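D-alanyl transferase DltD (Enterococcus faecium TX0133A04, PDB 6PFX) probably takes part in the D-alanylation of lipoteichoic acid in the cell envelope of this Gram-positive bacterium. Local coordinates at residues Gly26-Asn31 against Arg189-Phe194; Gln105-Asn110 against Ser269-Asp274; Ile224-Ile229 against Gly350-Leu355. All blocks are in the same frame, centred on the assembly; numbering follows the deposited sequence.

Overall arrangement
The three contacts are well separated: interactions 1 and 2, like interactions 2 and 3, have centres about 30 Å apart, and interactions 1 and 3 about 36 Å. Along the sequence, interaction 1 closes before interaction 3 opens, while interaction 2 interleaves with both. All three involve the largely helical region between strands 97-101 and 288-293, neighbours in a parallel sheet consistent with an SGNH hydrolase-like fold. Interaction 2 brings the two ends of that region together, tying the loop after strand 97-101 to helix 271-284. Interactions 1, at the surface, and 3 pack its helices 181-193 and 219-233 against helices 28-35 and 351-365, from the two ends of the chain.

Interaction 1 (Gly26-Asn31 against Arg189-Phe194); sequences GDAIKN and REDEVF
D191 in helix 181-193 supplies a carboxylate to the backbone at D27 and A28, where helix 28-35 begins. Among the hydrogen bonds, OD2 of D191 does most of the work: it accepts from D27 N at 2.9 Å and from A28 N at 2.7 Å. Both donors arrive on its syn side, the A28 amide 20° out of the carboxylate plane and that of D27 35° out. A weak third bond runs from D27 N to OD1. Because CG of D191 is anti to its own backbone N (chi1 179°), the carboxylate extends across to these amides. One water lengthens the grip, donating to OD1 of D191 at 2.8 Å and accepting from I29 N at 3.1 Å. An acidic group facing the first amides of a helix should interact favourably with its dipole; here the carboxylate comes from another helix, and the side chain of D27, at the N-cap position, makes no capping bond.

The charged network lies within 26-31: K30 NZ forms a salt bridge with D27 OD1 at 3.1 Å and donates to G26 O and N31 OD1. Apolar contact is slight, with A28 CB lying 4.0 Å from E192 CA.

L124 of helix 123-132 touches both aspartates, I29 packs on helix 9-18, and K30 reaches S88 of helix 79-89.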
ATOM      1  N   GLY A  26      -0.133 -14.633   5.366  1.00 16.91           N
ATOM      2  CA  GLY A  26       0.629 -15.859   5.307  1.00 18.09           C
ATOM      3  C   GLY A  26       2.004 -15.677   4.688  1.00 18.49           C
ATOM      4  O   GLY A  26       2.487 -14.562   4.473  1.00 18.35           O
ATOM      5  N   ASP A  27       2.646 -16.823   4.424  1.00 20.84           N
ATOM      6  CA  ASP A  27       3.969 -16.861   3.825  1.00 16.61           C
ATOM      7  C   ASP A  27       4.043 -17.745   2.581  1.00 18.13           C
ATOM      8  O   ASP A  27       4.645 -17.353   1.579  1.00 17.74           O
ATOM      9  CB  ASP A  27       5.003 -17.393   4.834  1.00 18.10           C
ATOM     10  CG  ASP A  27       5.415 -16.370   5.863  1.00 24.55           C
ATOM     11  OD1 ASP A  27       5.307 -15.158   5.594  1.00 22.21           O
ATOM     12  OD2 ASP A  27       5.869 -16.783   6.949  1.00 20.54           O
ATOM     13  N   ALA A  28       3.462 -18.947   2.636  1.00 21.67           N
ATOM     14  CA  ALA A  28       3.748 -19.960   1.624  1.00 19.72           C
ATOM     15  C   ALA A  28       3.406 -19.467   0.225  1.00 18.11           C
ATOM     16  O   ALA A  28       4.209 -19.599  -0.705  1.00 20.86           O
ATOM     17  CB  ALA A  28       2.992 -21.248   1.953  1.00 24.03           C
ATOM     18  N   ILE A  29       2.229 -18.870   0.056  1.00 18.28           N
ATOM     19  CA  ILE A  29       1.793 -18.462  -1.276  1.00 19.47           C
ATOM     20  C   ILE A  29       2.536 -17.213  -1.727  1.00 20.29           C
ATOM     21  O   ILE A  29       3.175 -17.197  -2.784  1.00 16.65           O
ATOM     22  CB  ILE A  29       0.266 -18.272  -1.323  1.00 19.71           C
ATOM     23  CG1 ILE A  29      -0.428 -19.628  -1.159  1.00 17.63           C
ATOM     24  CG2 ILE A  29      -0.136 -17.604  -2.626  1.00 20.48           C
ATOM     25  CD1 ILE A  29      -1.949 -19.535  -1.057  1.00 23.71           C
ATOM     26  N   LYS A  30       2.468 -16.147  -0.930  1.00 17.66           N
ATOM     27  CA  LYS A  30       3.034 -14.873  -1.364  1.00 16.77           C
ATOM     28  C   LYS A  30       4.549 -14.963  -1.546  1.00 15.80           C
ATOM     29  O   LYS A  30       5.093 -14.385  -2.491  1.00 15.29           O
ATOM     30  CB  LYS A  30       2.625 -13.753  -0.400  1.00 15.50           C
ATOM     31  CG  LYS A  30       3.488 -13.603   0.850  1.00 15.10           C
ATOM     32  CD  LYS A  30       2.904 -12.538   1.780  1.00 15.78           C
ATOM     33  CE  LYS A  30       3.934 -11.947   2.704  1.00 14.94           C
ATOM     34  NZ  LYS A  30       4.662 -13.010   3.455  1.00 13.62           N
ATOM     35  N   ASN A  31       5.248 -15.700  -0.672  1.00 17.40           N
ATOM     36  CA  ASN A  31       6.707 -15.750  -0.766  1.00 15.94           C
ATOM     37  C   ASN A  31       7.156 -16.565  -1.975  1.00 16.35           C
ATOM     38  O   ASN A  31       8.134 -16.215  -2.649  1.00 16.77           O
ATOM     39  CB  ASN A  31       7.316 -16.321   0.516  1.00 15.44           C
ATOM     40  CG  ASN A  31       7.073 -15.445   1.729  1.00 18.77           C
ATOM     41  OD1 ASN A  31       6.436 -14.387   1.653  1.00 17.06           O
ATOM     42  ND2 ASN A  31       7.578 -15.888   2.866  1.00 17.81           N
ATOM     43  N   ARG A 189       3.258 -24.754   9.328  1.00 32.02           N
ATOM     44  CA  ARG A 189       2.631 -25.927   8.728  1.00 33.12           C
ATOM     45  C   ARG A 189       1.212 -25.611   8.266  1.00 32.58           C
ATOM     46  O   ARG A 189       0.816 -25.962   7.147  1.00 33.46           O
ATOM     47  CB  ARG A 189       2.626 -27.083   9.732  1.00 32.44           C
ATOM     48  CG  ARG A 189       4.020 -27.519  10.178  1.00 42.50           C
ATOM     49  CD  ARG A 189       3.999 -28.836  10.951  1.00 48.70           C
ATOM     50  NE  ARG A 189       3.274 -28.732  12.216  1.00 48.23           N
ATOM     51  CZ  ARG A 189       3.822 -28.362  13.371  1.00 44.64           C
ATOM     52  NH1 ARG A 189       5.112 -28.056  13.431  1.00 44.29           N
ATOM     53  NH2 ARG A 189       3.078 -28.297  14.467  1.00 44.48           N
ATOM     54  N   GLU A 190       0.429 -24.948   9.118  1.00 25.18           N
ATOM     55  CA  GLU A 190      -0.934 -24.594   8.747  1.00 26.69           C
ATOM     56  C   GLU A 190      -0.955 -23.711   7.507  1.00 36.59           C
ATOM     57  O   GLU A 190      -1.824 -23.858   6.639  1.00 30.67           O
ATOM     58  CB  GLU A 190      -1.598 -23.853   9.908  1.00 22.45           C
ATOM     59  CG  GLU A 190      -1.805 -24.708  11.135  1.00 39.59           C
ATOM     60  CD  GLU A 190      -2.396 -23.941  12.299  1.00 38.55           C
ATOM     61  OE1 GLU A 190      -2.470 -22.695  12.231  1.00 42.12           O
ATOM     62  OE2 GLU A 190      -2.786 -24.598  13.286  1.00 43.39           O
ATOM     63  N   ASP A 191      -0.024 -22.764   7.427  1.00 30.14           N
ATOM     64  CA  ASP A 191       0.059 -21.879   6.270  1.00 32.12           C
ATOM     65  C   ASP A 191       0.411 -22.660   5.011  1.00 35.36           C
ATOM     66  O   ASP A 191      -0.169 -22.415   3.946  1.00 34.18           O
ATOM     67  CB  ASP A 191       1.088 -20.790   6.590  1.00 29.26           C
ATOM     68  CG  ASP A 191       1.304 -19.816   5.456  1.00 22.31           C
ATOM     69  OD1 ASP A 191       0.328 -19.170   5.007  1.00 26.60           O
ATOM     70  OD2 ASP A 191       2.473 -19.688   5.037  1.00 29.69           O
ATOM     71  N   GLU A 192       1.338 -23.615   5.114  1.00 30.27           N
ATOM     72  CA  GLU A 192       1.716 -24.418   3.955  1.00 39.92           C
ATOM     73  C   GLU A 192       0.549 -25.253   3.438  1.00 43.55           C
ATOM     74  O   GLU A 192       0.454 -25.500   2.229  1.00 42.67           O
ATOM     75  CB  GLU A 192       2.914 -25.306   4.313  1.00 39.04           C
ATOM     76  CG  GLU A 192       4.200 -24.513   4.586  1.00 46.89           C
ATOM     77  CD  GLU A 192       5.281 -25.318   5.297  1.00 51.40           C
ATOM     78  OE1 GLU A 192       5.090 -26.533   5.514  1.00 51.39           O
ATOM     79  OE2 GLU A 192       6.328 -24.727   5.649  1.00 53.41           O
ATOM     80  N   VAL A 193      -0.349 -25.680   4.319  1.00 40.13           N
ATOM     81  CA  VAL A 193      -1.435 -26.577   3.945  1.00 42.91           C
ATOM     82  C   VAL A 193      -2.736 -25.824   3.691  1.00 42.55           C
ATOM     83  O   VAL A 193      -3.510 -26.204   2.812  1.00 45.11           O
ATOM     84  CB  VAL A 193      -1.620 -27.679   5.012  1.00 42.12           C
ATOM     85  CG1 VAL A 193      -2.831 -28.538   4.681  1.00 44.39           C
ATOM     86  CG2 VAL A 193      -0.363 -28.537   5.125  1.00 43.48           C
ATOM     87  N   PHE A 194      -2.998 -24.764   4.450  1.00 38.92           N
ATOM     88  CA  PHE A 194      -4.229 -23.996   4.283  1.00 44.50           C
ATOM     89  C   PHE A 194      -3.900 -22.559   3.873  1.00 41.44           C
ATOM     90  O   PHE A 194      -4.768 -21.817   3.411  1.00 49.39           O
ATOM     91  CB  PHE A 194      -5.053 -24.003   5.576  1.00 39.98           C
ATOM     92  CG  PHE A 194      -5.197 -25.369   6.201  1.00 42.23           C
ATOM     93  CD1 PHE A 194      -4.226 -25.854   7.063  1.00 42.04           C
ATOM     94  CD2 PHE A 194      -6.302 -26.166   5.932  1.00 47.54           C
ATOM     95  CE1 PHE A 194      -4.346 -27.107   7.639  1.00 38.93           C
ATOM     96  CE2 PHE A 194      -6.430 -27.424   6.510  1.00 44.80           C
ATOM     97  CZ  PHE A 194      -5.451 -27.893   7.365  1.00 46.54           C
TER
HETATM   98  O   HOH W   1       0.171 -18.540   2.292  1.00 22.43           O

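Interaction 2 (Gln105-Asn110 against Ser269-Asp274); sequences QWFVKN and SPEFSD
A serine cap leading into helix 271-284 joins this helix to the loop after strand 97-101, with S269 and V108 at the junction. S269 OG donates to V108 O at 2.6 Å and accepts from E271 N at 2.9 Å. One hydroxyl therefore both caps the start of the helix and holds the loop carbonyl. Its position follows from chi1 of -176°, which sets OG anti to the backbone N. Beside it, P270 CD rests 3.2 Å from K109 O, bringing the proline ring against the loop backbone.

The loop bends through an inverse gamma turn centred on F107, closed by a weak bond from V108 N to W106 O. Two residues of the helix meet the F107 ring. E271 CG sits over the centre of one ring face, 3.5 Å from the centroid, in a CH-pi contact. The edge of F107 is turned toward the face of F272, with centroids 4.7 Å apart and planes inclined at 53°, an edge-to-face pair. From helix 308-323, the F314 ring meets that of F107, and its side chain also touches F272.

Family and topology point to an SGNH hydrolase-like fold, in which S46, D345 and H348 have the geometry of a possible catalytic triad; the W106 side chain lies near these residues without touching them. E271 OE2 comes to 3.3 Å from W106 CE3. The bend at chi2 of E271 (76°) carries the acid back toward the tryptophan while CG remains over F107. S79 OG hydrogen-bonds to OE2 and Q78 NE2 to OE1, so the buried carboxylate is held from both oxygens.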
ATOM      1  N   GLN A 105      -4.988   9.306   3.135  1.00 12.10           N
ATOM      2  CA  GLN A 105      -5.918   9.102   4.239  1.00 14.61           C
ATOM      3  C   GLN A 105      -5.354   8.201   5.324  1.00 15.08           C
ATOM      4  O   GLN A 105      -5.897   8.159   6.432  1.00 13.91           O
ATOM      5  CB  GLN A 105      -7.220   8.480   3.735  1.00 21.93           C
ATOM      6  CG  GLN A 105      -7.924   9.300   2.686  1.00 24.09           C
ATOM      7  CD  GLN A 105      -7.257   9.210   1.321  1.00 26.68           C
ATOM      8  OE1 GLN A 105      -6.598   8.212   0.996  1.00 20.33           O
ATOM      9  NE2 GLN A 105      -7.392  10.271   0.530  1.00 20.46           N
ATOM     10  N   TRP A 106      -4.280   7.476   5.039  1.00 10.32           N
ATOM     11  CA  TRP A 106      -3.663   6.705   6.099  1.00 13.00           C
ATOM     12  C   TRP A 106      -3.089   7.598   7.187  1.00 12.80           C
ATOM     13  O   TRP A 106      -2.950   7.166   8.335  1.00 12.95           O
ATOM     14  CB  TRP A 106      -2.490   5.915   5.548  1.00 12.09           C
ATOM     15  CG  TRP A 106      -2.801   4.806   4.619  1.00 14.08           C
ATOM     16  CD1 TRP A 106      -4.020   4.257   4.339  1.00 15.98           C
ATOM     17  CD2 TRP A 106      -1.844   4.096   3.833  1.00 11.91           C
ATOM     18  NE1 TRP A 106      -3.868   3.225   3.430  1.00 20.12           N
ATOM     19  CE2 TRP A 106      -2.539   3.118   3.101  1.00 14.78           C
ATOM     20  CE3 TRP A 106      -0.459   4.196   3.681  1.00 11.33           C
ATOM     21  CZ2 TRP A 106      -1.886   2.239   2.228  1.00 17.39           C
ATOM     22  CZ3 TRP A 106       0.184   3.332   2.814  1.00 14.91           C
ATOM     23  CH2 TRP A 106      -0.527   2.372   2.096  1.00 16.78           C
ATOM     24  N   PHE A 107      -2.705   8.819   6.828  1.00 11.96           N
ATOM     25  CA  PHE A 107      -1.862   9.667   7.663  1.00  9.63           C
ATOM     26  C   PHE A 107      -2.678  10.554   8.584  1.00 13.84           C
ATOM     27  O   PHE A 107      -2.473  11.758   8.684  1.00 13.45           O
ATOM     28  CB  PHE A 107      -0.934  10.460   6.755  1.00 10.73           C
ATOM     29  CG  PHE A 107       0.062   9.582   6.007  1.00  9.41           C
ATOM     30  CD1 PHE A 107      -0.304   8.857   4.867  1.00 12.39           C
ATOM     31  CD2 PHE A 107       1.356   9.455   6.479  1.00 10.47           C
ATOM     32  CE1 PHE A 107       0.630   8.032   4.213  1.00 10.95           C
ATOM     33  CE2 PHE A 107       2.277   8.661   5.839  1.00 10.19           C
ATOM     34  CZ  PHE A 107       1.918   7.948   4.693  1.00 10.71           C
ATOM     35  N   VAL A 108      -3.586   9.919   9.312  1.00 13.19           N
ATOM     36  CA  VAL A 108      -4.417  10.631  10.275  1.00 16.55           C
ATOM     37  C   VAL A 108      -3.685  10.785  11.608  1.00 16.60           C
ATOM     38  O   VAL A 108      -2.724  10.078  11.919  1.00 16.94           O
ATOM     39  CB  VAL A 108      -5.800   9.966  10.450  1.00 14.99           C
ATOM     40  CG1 VAL A 108      -6.639  10.137   9.186  1.00 17.38           C
ATOM     41  CG2 VAL A 108      -5.657   8.501  10.845  1.00 21.99           C
ATOM     42  N   LYS A 109      -4.186  11.717  12.427  1.00 13.57           N
ATOM     43  CA  LYS A 109      -3.476  12.159  13.626  1.00 16.61           C
ATOM     44  C   LYS A 109      -3.072  10.999  14.525  1.00 18.60           C
ATOM     45  O   LYS A 109      -1.967  10.995  15.084  1.00 19.60           O
ATOM     46  CB  LYS A 109      -4.362  13.152  14.397  1.00 18.87           C
ATOM     47  CG  LYS A 109      -3.742  13.688  15.687  1.00 37.06           C
ATOM     48  CD  LYS A 109      -4.616  14.771  16.342  1.00 37.88           C
ATOM     49  CE  LYS A 109      -3.922  15.417  17.540  1.00 44.28           C
ATOM     50  NZ  LYS A 109      -4.724  16.548  18.112  1.00 51.19           N
ATOM     51  N   ASN A 110      -3.950  10.018  14.699  1.00 16.67           N
ATOM     52  CA  ASN A 110      -3.681   8.909  15.602  1.00 23.86           C
ATOM     53  C   ASN A 110      -3.153   7.675  14.885  1.00 21.77           C
ATOM     54  O   ASN A 110      -2.906   6.655  15.535  1.00 27.39           O
ATOM     55  CB  ASN A 110      -4.941   8.540  16.393  1.00 27.97           C
ATOM     56  CG  ASN A 110      -5.383   9.643  17.339  1.00 27.05           C
ATOM     57  OD1 ASN A 110      -4.570  10.422  17.831  1.00 33.53           O
ATOM     58  ND2 ASN A 110      -6.681   9.708  17.597  1.00 36.34           N
ATOM     59  N   SER A 269       1.212  12.472  11.708  1.00 13.27           N
ATOM     60  CA  SER A 269       0.710  11.125  11.963  1.00  9.73           C
ATOM     61  C   SER A 269       1.815  10.168  12.366  1.00 12.14           C
ATOM     62  O   SER A 269       2.933  10.294  11.857  1.00 13.94           O
ATOM     63  CB  SER A 269       0.113  10.568  10.659  1.00 10.11           C
ATOM     64  OG  SER A 269      -0.493   9.302  10.829  1.00 12.78           O
ATOM     65  N   PRO A 270       1.533   9.184  13.233  1.00 12.24           N
ATOM     66  CA  PRO A 270       2.454   8.044  13.378  1.00 12.65           C
ATOM     67  C   PRO A 270       2.683   7.321  12.076  1.00 11.09           C
ATOM     68  O   PRO A 270       3.704   6.648  11.937  1.00 12.81           O
ATOM     69  CB  PRO A 270       1.741   7.122  14.381  1.00 12.65           C
ATOM     70  CG  PRO A 270       0.778   8.026  15.107  1.00 23.49           C
ATOM     71  CD  PRO A 270       0.353   9.057  14.108  1.00 15.75           C
ATOM     72  N   GLU A 271       1.769   7.442  11.109  1.00  9.35           N
ATOM     73  CA  GLU A 271       1.920   6.733   9.845  1.00  9.26           C
ATOM     74  C   GLU A 271       3.201   7.115   9.106  1.00  9.77           C
ATOM     75  O   GLU A 271       3.716   6.312   8.319  1.00 10.42           O
ATOM     76  CB  GLU A 271       0.706   6.989   8.948  1.00 11.24           C
ATOM     77  CG  GLU A 271       0.735   6.186   7.636  1.00 12.62           C
ATOM     78  CD  GLU A 271       0.386   4.701   7.756  1.00 12.59           C
ATOM     79  OE1 GLU A 271      -0.196   4.268   8.772  1.00 13.32           O
ATOM     80  OE2 GLU A 271       0.680   3.955   6.789  1.00 14.26           O
ATOM     81  N   PHE A 272       3.706   8.338   9.303  1.00 11.19           N
ATOM     82  CA  PHE A 272       4.960   8.712   8.659  1.00 11.97           C
ATOM     83  C   PHE A 272       6.091   7.820   9.140  1.00 11.26           C
ATOM     84  O   PHE A 272       6.991   7.473   8.374  1.00 11.22           O
ATOM     85  CB  PHE A 272       5.295  10.181   8.928  1.00 11.67           C
ATOM     86  CG  PHE A 272       4.435  11.138   8.156  1.00 11.16           C
ATOM     87  CD1 PHE A 272       4.681  11.393   6.820  1.00 11.71           C
ATOM     88  CD2 PHE A 272       3.362  11.753   8.763  1.00 10.72           C
ATOM     89  CE1 PHE A 272       3.881  12.245   6.105  1.00 11.31           C
ATOM     90  CE2 PHE A 272       2.562  12.610   8.049  1.00 11.88           C
ATOM     91  CZ  PHE A 272       2.825  12.854   6.720  1.00 10.94           C
ATOM     92  N   SER A 273       6.061   7.446  10.418  1.00  9.24           N
ATOM     93  CA  SER A 273       7.083   6.569  10.979  1.00 11.26           C
ATOM     94  C   SER A 273       6.809   5.100  10.667  1.00 11.61           C
ATOM     95  O   SER A 273       7.757   4.340  10.428  1.00  9.91           O
ATOM     96  CB  SER A 273       7.233   6.870  12.467  1.00 13.51           C
ATOM     97  OG  SER A 273       7.666   8.217  12.651  1.00 11.37           O
ATOM     98  N   ASP A 274       5.537   4.673  10.631  1.00 11.25           N
ATOM     99  CA  ASP A 274       5.227   3.342  10.113  1.00 11.08           C
ATOM    100  C   ASP A 274       5.698   3.214   8.665  1.00 11.97           C
ATOM    101  O   ASP A 274       6.245   2.179   8.266  1.00 12.71           O
ATOM    102  CB  ASP A 274       3.725   3.036  10.200  1.00 15.49           C
ATOM    103  CG  ASP A 274       3.198   2.948  11.632  1.00 15.32           C
ATOM    104  OD1 ASP A 274       3.974   2.996  12.604  1.00 13.52           O
ATOM    105  OD2 ASP A 274       1.965   2.826  11.786  1.00 15.45           O
TER

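Interaction 3 (Ile224-Ile229 against Gly350-Leu355); sequences ILANQI and GWKGWL
I229 lies over one face of the W351 indole, and the two side chains cross obliquely. The CG2 branch makes the closest approach, 3.5 Å from NE1 and 3.7 Å from CD1, so it sits above the NE1-CD1 rim of the ring. With CG2 anti to the backbone N of I229, this methyl is the one turned to the indole. A226 packs next to it: its CB touches W351 CB at 3.8 Å and K352 CD at the same distance, at the point where the two backbones are nearest.

On the far side of A226 from I229, K352 bends at chi2 and chi3 and brings its CG and CD methylenes obliquely across to N227 OD1, which lies 3.5 Å from CD of K352. The short segments run nearly antiparallel, at 156°, with axes 9.2 Å apart, in helices 219-233 and 351-365.

The lysine amine turns to S223 OG, one helical turn back from N227, giving the two helices a polar tie beside the packed residues. Between the segments themselves the adhesion is van der Waals in character: alanine, isoleucine and tryptophan supply a buried apolar patch, bordered by methylenes and an amide oxygen.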
ATOM      1  N   ILE A 224      -9.910   7.955 -24.163  1.00 14.37           N
ATOM      2  CA  ILE A 224     -11.271   8.162 -24.643  1.00 16.05           C
ATOM      3  C   ILE A 224     -12.208   7.135 -24.031  1.00 13.94           C
ATOM      4  O   ILE A 224     -13.312   7.468 -23.582  1.00 15.21           O
ATOM      5  CB  ILE A 224     -11.300   8.112 -26.180  1.00 13.58           C
ATOM      6  CG1 ILE A 224     -10.669   9.377 -26.751  1.00 20.31           C
ATOM      7  CG2 ILE A 224     -12.725   7.925 -26.678  1.00 19.57           C
ATOM      8  CD1 ILE A 224     -10.335   9.245 -28.210  1.00 22.41           C
ATOM      9  N   LEU A 225     -11.778   5.871 -23.991  1.00 13.22           N
ATOM     10  CA  LEU A 225     -12.608   4.821 -23.418  1.00 11.65           C
ATOM     11  C   LEU A 225     -12.798   5.045 -21.925  1.00 13.83           C
ATOM     12  O   LEU A 225     -13.906   4.869 -21.404  1.00 12.24           O
ATOM     13  CB  LEU A 225     -11.991   3.450 -23.696  1.00 13.77           C
ATOM     14  CG  LEU A 225     -12.716   2.256 -23.075  1.00 14.06           C
ATOM     15  CD1 LEU A 225     -14.060   2.038 -23.692  1.00 16.89           C
ATOM     16  CD2 LEU A 225     -11.864   0.994 -23.217  1.00 16.40           C
ATOM     17  N   ALA A 226     -11.735   5.450 -21.219  1.00 12.33           N
ATOM     18  CA  ALA A 226     -11.861   5.713 -19.788  1.00 10.43           C
ATOM     19  C   ALA A 226     -12.847   6.846 -19.517  1.00 15.01           C
ATOM     20  O   ALA A 226     -13.614   6.798 -18.544  1.00 12.54           O
ATOM     21  CB  ALA A 226     -10.492   6.017 -19.172  1.00 13.43           C
ATOM     22  N   ASN A 227     -12.819   7.889 -20.349  1.00 12.82           N
ATOM     23  CA  ASN A 227     -13.765   8.983 -20.196  1.00 14.12           C
ATOM     24  C   ASN A 227     -15.184   8.524 -20.504  1.00 17.50           C
ATOM     25  O   ASN A 227     -16.131   8.933 -19.821  1.00 14.47           O
ATOM     26  CB  ASN A 227     -13.376  10.150 -21.100  1.00 13.64           C
ATOM     27  CG  ASN A 227     -12.211  10.946 -20.564  1.00 18.59           C
ATOM     28  OD1 ASN A 227     -11.965  10.990 -19.358  1.00 25.23           O
ATOM     29  ND2 ASN A 227     -11.514  11.625 -21.457  1.00 24.74           N
ATOM     30  N   GLN A 228     -15.351   7.654 -21.510  1.00 14.08           N
ATOM     31  CA  GLN A 228     -16.692   7.169 -21.826  1.00 15.27           C
ATOM     32  C   GLN A 228     -17.251   6.322 -20.690  1.00 14.99           C
ATOM     33  O   GLN A 228     -18.403   6.503 -20.278  1.00 17.25           O
ATOM     34  CB  GLN A 228     -16.703   6.372 -23.127  1.00 13.84           C
ATOM     35  CG  GLN A 228     -16.404   7.183 -24.369  1.00 20.06           C
ATOM     36  CD  GLN A 228     -16.114   6.311 -25.585  1.00 23.15           C
ATOM     37  OE1 GLN A 228     -15.766   5.137 -25.457  1.00 25.64           O
ATOM     38  NE2 GLN A 228     -16.261   6.887 -26.773  1.00 29.54           N
ATOM     39  N   ILE A 229     -16.438   5.416 -20.149  1.00 12.89           N
ATOM     40  CA  ILE A 229     -16.904   4.575 -19.057  1.00 12.69           C
ATOM     41  C   ILE A 229     -17.157   5.419 -17.815  1.00 15.07           C
ATOM     42  O   ILE A 229     -18.191   5.273 -17.151  1.00 14.31           O
ATOM     43  CB  ILE A 229     -15.895   3.438 -18.815  1.00 13.42           C
ATOM     44  CG1 ILE A 229     -15.838   2.526 -20.046  1.00 14.98           C
ATOM     45  CG2 ILE A 229     -16.276   2.644 -17.590  1.00 17.81           C
ATOM     46  CD1 ILE A 229     -14.731   1.473 -19.997  1.00 16.43           C
ATOM     47  N   GLY A 350      -9.416   5.365 -10.137  1.00 12.43           N
ATOM     48  CA  GLY A 350     -10.440   4.947 -11.066  1.00 14.03           C
ATOM     49  C   GLY A 350      -9.872   4.948 -12.483  1.00 13.64           C
ATOM     50  O   GLY A 350      -8.703   4.898 -12.702  1.00 15.39           O
ATOM     51  N   TRP A 351     -10.805   5.069 -13.442  1.00 12.08           N
ATOM     52  CA  TRP A 351     -10.478   4.771 -14.840  1.00 11.72           C
ATOM     53  C   TRP A 351      -9.304   5.606 -15.357  1.00 11.18           C
ATOM     54  O   TRP A 351      -8.289   5.067 -15.823  1.00 12.04           O
ATOM     55  CB  TRP A 351     -11.731   4.979 -15.693  1.00 14.85           C
ATOM     56  CG  TRP A 351     -12.959   4.318 -15.108  1.00 13.17           C
ATOM     57  CD1 TRP A 351     -13.388   3.043 -15.333  1.00 16.60           C
ATOM     58  CD2 TRP A 351     -13.904   4.902 -14.191  1.00 14.06           C
ATOM     59  NE1 TRP A 351     -14.530   2.790 -14.609  1.00 18.00           N
ATOM     60  CE2 TRP A 351     -14.874   3.916 -13.910  1.00 17.18           C
ATOM     61  CE3 TRP A 351     -14.018   6.159 -13.576  1.00 15.70           C
ATOM     62  CZ2 TRP A 351     -15.954   4.152 -13.054  1.00 19.56           C
ATOM     63  CZ3 TRP A 351     -15.098   6.396 -12.726  1.00 15.15           C
ATOM     64  CH2 TRP A 351     -16.047   5.390 -12.470  1.00 15.50           C
ATOM     65  N   LYS A 352      -9.417   6.925 -15.289  1.00 11.90           N
ATOM     66  CA  LYS A 352      -8.352   7.770 -15.812  1.00  9.77           C
ATOM     67  C   LYS A 352      -7.118   7.737 -14.926  1.00 10.87           C
ATOM     68  O   LYS A 352      -5.995   7.900 -15.428  1.00 10.43           O
ATOM     69  CB  LYS A 352      -8.897   9.184 -15.990  1.00 13.11           C
ATOM     70  CG  LYS A 352      -9.789   9.299 -17.229  1.00 12.43           C
ATOM     71  CD  LYS A 352      -8.985   9.482 -18.492  1.00 18.72           C
ATOM     72  CE  LYS A 352      -8.373  10.872 -18.556  1.00 19.73           C
ATOM     73  NZ  LYS A 352      -7.241  10.933 -19.520  1.00 20.13           N
ATOM     74  N   GLY A 353      -7.310   7.517 -13.624  1.00 11.46           N
ATOM     75  CA  GLY A 353      -6.193   7.521 -12.699  1.00 10.27           C
ATOM     76  C   GLY A 353      -5.303   6.311 -12.876  1.00  9.44           C
ATOM     77  O   GLY A 353      -4.076   6.434 -12.956  1.00  9.94           O
ATOM     78  N   TRP A 354      -5.911   5.122 -12.951  1.00  9.27           N
ATOM     79  CA  TRP A 354      -5.140   3.924 -13.270  1.00  9.82           C
ATOM     80  C   TRP A 354      -4.493   4.030 -14.647  1.00 10.76           C
ATOM     81  O   TRP A 354      -3.373   3.554 -14.847  1.00 11.95           O
ATOM     82  CB  TRP A 354      -6.006   2.665 -13.162  1.00 10.51           C
ATOM     83  CG  TRP A 354      -6.192   2.173 -11.757  1.00 13.42           C
ATOM     84  CD1 TRP A 354      -7.380   1.969 -11.103  1.00 18.35           C
ATOM     85  CD2 TRP A 354      -5.157   1.806 -10.826  1.00 13.07           C
ATOM     86  NE1 TRP A 354      -7.144   1.497  -9.832  1.00 19.33           N
ATOM     87  CE2 TRP A 354      -5.791   1.392  -9.637  1.00 20.20           C
ATOM     88  CE3 TRP A 354      -3.757   1.777 -10.890  1.00 16.30           C
ATOM     89  CZ2 TRP A 354      -5.074   0.965  -8.520  1.00 22.31           C
ATOM     90  CZ3 TRP A 354      -3.050   1.351  -9.781  1.00 21.10           C
ATOM     91  CH2 TRP A 354      -3.710   0.951  -8.614  1.00 21.58           C
ATOM     92  N   LEU A 355      -5.175   4.632 -15.618  1.00 10.42           N
ATOM     93  CA  LEU A 355      -4.524   4.799 -16.911  1.00 10.06           C
ATOM     94  C   LEU A 355      -3.321   5.725 -16.792  1.00  9.58           C
ATOM     95  O   LEU A 355      -2.260   5.437 -17.362  1.00 10.28           O
ATOM     96  CB  LEU A 355      -5.504   5.317 -17.952  1.00 10.57           C
ATOM     97  CG  LEU A 355      -4.904   5.581 -19.329  1.00 11.94           C
ATOM     98  CD1 LEU A 355      -4.412   4.284 -19.945  1.00 12.02           C
ATOM     99  CD2 LEU A 355      -5.885   6.276 -20.268  1.00 13.25           C
TER